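Local coordinates for UPF0147 protein MMP1188 (Methanococcus maripaludis S2, PDB 2QZG) that is of unknown function but folds into a small four-helix protein of the archaeal UPF0147 family and assembles as a dimer, at residues 39-42 / 43-46; 52-55 / 56-59; 84-87 / 88-92. All coordinates share one frame; numbering follows the deposited sequence.

Contact 1: 39-42 / 43-46; sequences AADN and AKNA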
# COMPACT_ATOMS: atom_id res chain seq x y z
N ALA C 39 6.35 -17.69 3.68
CA ALA C 39 6.22 -16.55 4.60
C ALA C 39 4.97 -15.71 4.32
O ALA C 39 4.32 -15.23 5.26
CB ALA C 39 7.46 -15.67 4.56
N ALA C 40 4.65 -15.52 3.05
CA ALA C 40 3.47 -14.77 2.65
C ALA C 40 2.17 -15.56 2.94
O ALA C 40 1.10 -14.98 3.16
CB ALA C 40 3.56 -14.40 1.19
N ASP C 41 2.27 -16.88 2.96
CA ASP C 41 1.11 -17.69 3.33
C ASP C 41 0.94 -17.69 4.84
O ASP C 41 -0.18 -17.59 5.36
CB ASP C 41 1.22 -19.09 2.75
CG ASP C 41 -0.12 -19.64 2.37
OD1 ASP C 41 -1.00 -18.81 2.02
OD2 ASP C 41 -0.33 -20.87 2.46
N ASN C 42 2.07 -17.74 5.54
CA ASN C 42 2.09 -17.63 6.99
C ASN C 42 1.47 -16.33 7.48
O ASN C 42 0.68 -16.31 8.44
CB ASN C 42 3.53 -17.77 7.48
CG ASN C 42 4.08 -19.18 7.26
OD1 ASN C 42 3.32 -20.12 7.02
ND2 ASN C 42 5.39 -19.33 7.35
N ALA C 43 1.81 -15.24 6.80
CA ALA C 43 1.27 -13.91 7.12
C ALA C 43 -0.23 -13.88 6.87
O ALA C 43 -1.01 -13.36 7.70
CB ALA C 43 1.97 -12.86 6.29
N LYS C 44 -0.64 -14.45 5.74
CA LYS C 44 -2.05 -14.50 5.37
C LYS C 44 -2.89 -15.29 6.39
O LYS C 44 -3.98 -14.86 6.77
CB LYS C 44 -2.18 -15.07 3.96
CG LYS C 44 -3.58 -14.96 3.39
CD LYS C 44 -3.70 -15.65 2.03
CE LYS C 44 -5.02 -16.37 1.95
NZ LYS C 44 -5.28 -17.11 0.68
N ASN C 45 -2.38 -16.45 6.84
CA ASN C 45 -3.09 -17.22 7.85
C ASN C 45 -3.08 -16.57 9.23
O ASN C 45 -4.01 -16.76 9.99
CB ASN C 45 -2.54 -18.65 7.92
CG ASN C 45 -2.81 -19.44 6.66
OD1 ASN C 45 -3.89 -19.38 6.10
ND2 ASN C 45 -1.82 -20.19 6.22
N ALA C 46 -2.02 -15.83 9.54
CA ALA C 46 -1.95 -15.03 10.78
C ALA C 46 -3.13 -14.05 10.91
O ALA C 46 -3.63 -13.83 12.01
CB ALA C 46 -0.62 -14.28 10.86
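D41 meets K44 and N45, one turn further along helix 34-46, and the three polar side chains lie on its more exposed side. The D41 carboxylate crosses the lysine chain at an angle, nearest its CD: OD1 of D41 lies 4.2 Å from CD of K44. The charged nitrogen stays apart, with NZ of K44 4.8 Å from OD1 of D41, so any attraction between them is probably long-range and weak. K44 starts with CG anti to its backbone N (chi1 -171°) and bends at chi3, and its end leads away to E24 of helix 12-27, with which NZ forms a salt bridge. N45 crosses D41 obliquely, the carboxylate and amide planes 57° apart, and OD2 of D41 is 4.1 Å from ND2 of N45. With CG beside its own backbone N (chi1 -66°), the asparagine is folded back along the helix, which brings ND2 within 3.2 Å of the carbonyl O of D41; the angle is too poor for a hydrogen bond, and that oxygen accepts the backbone N of N45 instead, at 2.9 Å. Three further backbone bonds of the same i to i+4 kind, from A43, K44 and A46 to A39, A40 and N42, complete the helical ladder. The methyls of A43 and A46 brush this ladder: CB of A43 is 3.5 Å from O of A39, and CB of A46 is 3.4 Å from O of N42. The buried alanines A39, A40, A43 and A46 face helices 12-27 and 54-68, joined by D41 and N42 at the margin. A40 and D41 touch helix 12-27 at I26, V27 and E24, while A39, N42, A43 and A46 pack on I68, Y64, L65 and T60 of helix 54-68.

Contact 2: 52-55 / 56-59; sequences QELI and VRSA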
# COMPACT_ATOMS: atom_id res chain seq x y z
N GLN C 52 -6.82 -14.16 18.27
CA GLN C 52 -6.27 -12.84 18.60
C GLN C 52 -7.12 -11.67 18.10
O GLN C 52 -7.89 -11.80 17.15
CB GLN C 52 -4.86 -12.72 18.02
CG GLN C 52 -3.90 -13.83 18.42
CD GLN C 52 -2.67 -13.86 17.54
OE1 GLN C 52 -2.73 -13.53 16.35
NE2 GLN C 52 -1.54 -14.23 18.12
N GLU C 53 -6.97 -10.50 18.73
CA GLU C 53 -7.63 -9.29 18.24
C GLU C 53 -6.84 -8.74 17.05
O GLU C 53 -5.69 -9.16 16.83
CB GLU C 53 -7.76 -8.25 19.36
CG GLU C 53 -8.39 -8.79 20.64
CD GLU C 53 -8.41 -7.79 21.79
OE1 GLU C 53 -8.50 -6.56 21.51
OE2 GLU C 53 -8.35 -8.22 22.97
N LEU C 54 -7.45 -7.83 16.29
CA LEU C 54 -6.91 -7.39 14.98
C LEU C 54 -5.50 -6.82 15.02
O LEU C 54 -4.70 -7.11 14.13
CB LEU C 54 -7.84 -6.36 14.33
CG LEU C 54 -8.79 -6.77 13.20
CD1 LEU C 54 -9.62 -5.56 12.76
CD2 LEU C 54 -7.99 -7.30 12.03
N ILE C 55 -5.21 -5.99 16.03
CA ILE C 55 -3.88 -5.36 16.19
C ILE C 55 -2.76 -6.41 16.28
O ILE C 55 -1.75 -6.30 15.60
CB ILE C 55 -3.82 -4.43 17.45
CG1 ILE C 55 -4.90 -3.35 17.39
CG2 ILE C 55 -2.41 -3.81 17.65
CD1 ILE C 55 -5.04 -2.67 16.06
N VAL C 56 -2.98 -7.42 17.11
CA VAL C 56 -2.01 -8.52 17.28
C VAL C 56 -1.87 -9.40 16.02
O VAL C 56 -0.76 -9.75 15.64
CB VAL C 56 -2.31 -9.35 18.54
CG1 VAL C 56 -1.31 -10.49 18.69
CG2 VAL C 56 -2.25 -8.45 19.78
N ARG C 57 -2.98 -9.71 15.35
CA ARG C 57 -2.93 -10.50 14.12
C ARG C 57 -2.18 -9.76 12.99
O ARG C 57 -1.43 -10.38 12.21
CB ARG C 57 -4.32 -10.80 13.59
CG ARG C 57 -5.24 -11.63 14.44
CD ARG C 57 -6.52 -11.73 13.64
NE ARG C 57 -7.70 -12.00 14.43
CZ ARG C 57 -8.86 -11.37 14.27
NH1 ARG C 57 -8.98 -10.41 13.35
NH2 ARG C 57 -9.90 -11.69 15.03
N SER C 58 -2.44 -8.46 12.88
CA SER C 58 -1.77 -7.61 11.88
C SER C 58 -0.27 -7.61 12.11
O SER C 58 0.52 -7.79 11.19
CB SER C 58 -2.28 -6.17 12.00
OG SER C 58 -3.67 -6.16 11.75
N ALA C 59 0.11 -7.40 13.37
CA ALA C 59 1.50 -7.36 13.79
C ALA C 59 2.21 -8.69 13.54
O ALA C 59 3.37 -8.70 13.15
CB ALA C 59 1.57 -7.03 15.25
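Q52 and E53 lead into the first turn of helix 54-68, with E53 at the N-cap, and R57 folds back from that turn over the incoming chain. Among the backbone bonds, N of R57 donates to O of E53 at 3.1 Å, nearly straight at 165°, and N of A59 repeats the pattern two residues further on, to O of I55. The polar side-chain contacts centre on R57. Its CG stands beside the backbone N (chi1 -63°) and the chain runs extended to NE, carrying the guanidinium back past the cap, where one face lies over the E53 carbonyl carbon and the L54 nitrogen. NE of R57 is 2.7 Å from O of Q52, and it is hydrogen-bonded to O of N49 in the loop before the helix. Q52 and R57 run past each other in opposite directions, their amide and guanidinium planes 30° apart, with OE1 of Q52 3.7 Å from CG of R57. Van der Waals contacts of carbon with polar groups are fewer: CD2 of L54 touches NH1 of R57 at 3.5 Å, while CG1 of V56 meets the Q52 amide at NE2, 3.8 Å away, their side chains about perpendicular. L54 and S58 both pack on I92. Two donors of S58 grip the carbonyl O of L54 from opposite faces of its plane, the backbone N at 2.9 Å and OG at 2.8 Å.

Contact 3: 84-87 / 88-92; sequences GIVS and ELETI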
# COMPACT_ATOMS: atom_id res chain seq x y z
N GLY C 84 3.99 -2.60 0.13
CA GLY C 84 2.58 -2.24 0.06
C GLY C 84 1.66 -2.96 1.03
O GLY C 84 0.79 -2.31 1.62
N ILE C 85 1.81 -4.28 1.18
CA ILE C 85 1.06 -5.08 2.14
C ILE C 85 1.39 -4.66 3.58
O ILE C 85 0.48 -4.52 4.40
CB ILE C 85 1.36 -6.61 1.97
CG1 ILE C 85 0.91 -7.11 0.59
CG2 ILE C 85 0.73 -7.42 3.11
CD1 ILE C 85 1.60 -8.43 0.14
N VAL C 86 2.67 -4.47 3.91
CA VAL C 86 3.04 -4.03 5.27
C VAL C 86 2.44 -2.67 5.59
O VAL C 86 1.85 -2.47 6.66
CB VAL C 86 4.58 -4.04 5.48
CG1 VAL C 86 4.99 -3.28 6.79
CG2 VAL C 86 5.09 -5.48 5.51
N SER C 87 2.57 -1.73 4.64
CA SER C 87 2.01 -0.38 4.78
C SER C 87 0.52 -0.43 5.11
O SER C 87 0.04 0.28 5.97
CB SER C 87 2.21 0.39 3.48
OG SER C 87 3.59 0.50 3.23
N GLU C 88 -0.20 -1.25 4.36
CA GLU C 88 -1.63 -1.43 4.58
C GLU C 88 -1.94 -2.12 5.91
O GLU C 88 -2.84 -1.67 6.62
CB GLU C 88 -2.24 -2.19 3.43
CG GLU C 88 -2.22 -1.43 2.11
CD GLU C 88 -2.62 -2.34 0.95
OE1 GLU C 88 -3.10 -3.44 1.24
OE2 GLU C 88 -2.48 -1.96 -0.23
N LEU C 89 -1.19 -3.17 6.25
CA LEU C 89 -1.33 -3.84 7.56
C LEU C 89 -1.17 -2.87 8.73
O LEU C 89 -1.85 -3.00 9.75
CB LEU C 89 -0.34 -5.01 7.71
CG LEU C 89 -0.77 -6.31 7.04
CD1 LEU C 89 0.40 -7.29 6.84
CD2 LEU C 89 -1.90 -6.98 7.84
N GLU C 90 -0.29 -1.90 8.56
CA GLU C 90 -0.01 -0.91 9.60
C GLU C 90 -1.17 0.05 9.88
O GLU C 90 -1.23 0.60 10.97
CB GLU C 90 1.32 -0.19 9.31
CG GLU C 90 2.49 -1.17 9.43
CD GLU C 90 3.86 -0.56 9.24
OE1 GLU C 90 4.06 0.26 8.31
OE2 GLU C 90 4.75 -0.94 10.03
N THR C 91 -2.08 0.21 8.92
CA THR C 91 -3.29 1.03 9.04
C THR C 91 -4.46 0.29 9.71
O THR C 91 -5.50 0.87 10.01
CB THR C 91 -3.82 1.50 7.66
OG1 THR C 91 -4.39 0.38 6.96
CG2 THR C 91 -2.72 2.13 6.82
N ILE C 92 -4.29 -1.01 9.93
CA ILE C 92 -5.32 -1.84 10.55
C ILE C 92 -5.38 -1.52 12.06
O ILE C 92 -4.58 -2.02 12.84
CB ILE C 92 -5.06 -3.35 10.28
CG1 ILE C 92 -4.97 -3.64 8.77
CG2 ILE C 92 -6.11 -4.24 10.96
CD1 ILE C 92 -6.15 -3.16 7.92
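The carbonyl O of E88 is gripped twice by T91: OG1 of T91 donates to it at 2.6 Å, in the carbonyl plane and on a lone pair, and N of T91 at 3.1 Å. That threonine has OG1 between its backbone N and carbonyl carbon (chi1 72°), which points the hydroxyl back along the chain, and its CG2 is 3.4 Å from O of S87. N of I92 bonds to O of L89. Across the segments, N of L89 donates to O of I85 at 2.8 Å, and N of E88 and N of E90 donate likewise to O of G84 and O of V86. I85 and L89 lie side by side, pointing the same way, with CG2 of I85 3.7 Å from CD1 of L89. E88 is buried; CG beside its backbone N lays the extended chain next to G84, its CG 3.2 Å from O of G84, and it also packs on I19 and M22 of helix 12-27 and on W83 of the second subunit. With an alanine here, the stem and carboxylate would be gone, which is likely to leave a gap beside I19 and M22 and beside W83 of the second subunit. V86 and E90 cross at an angle, CG1 of V86 3.8 Å from CD of E90, and E90 reaches I62 of helix 54-68. OG1 of T91 also bonds NE1 of W83 of the second subunit, and S87 packs on T91 of that subunit. The whole is the C-terminal part of a helix, built into a dimer interface between helical subunits.

Overall arrangement
All three are local contacts, each along one helix, contact 2 at its start. Contact 3 is buried and contact 1 partly so, their centres about 7 Å from the chain's centre, on opposite sides; contact 2 is a surface contact with its centre about 12 Å from that point. Chemistry follows place: contact 1 combines inward alanines with an outer polar row, contact 2 is dominated by an arginine, and contact 3 combines apolar packing, a buried glutamate and a hydrogen bond to the second subunit, which touches neither of the others. Contact 2 alone touches both, CB of R57 lying 3.5 Å from O of A46 and OG of S58 3.2 Å from CG2 of I92.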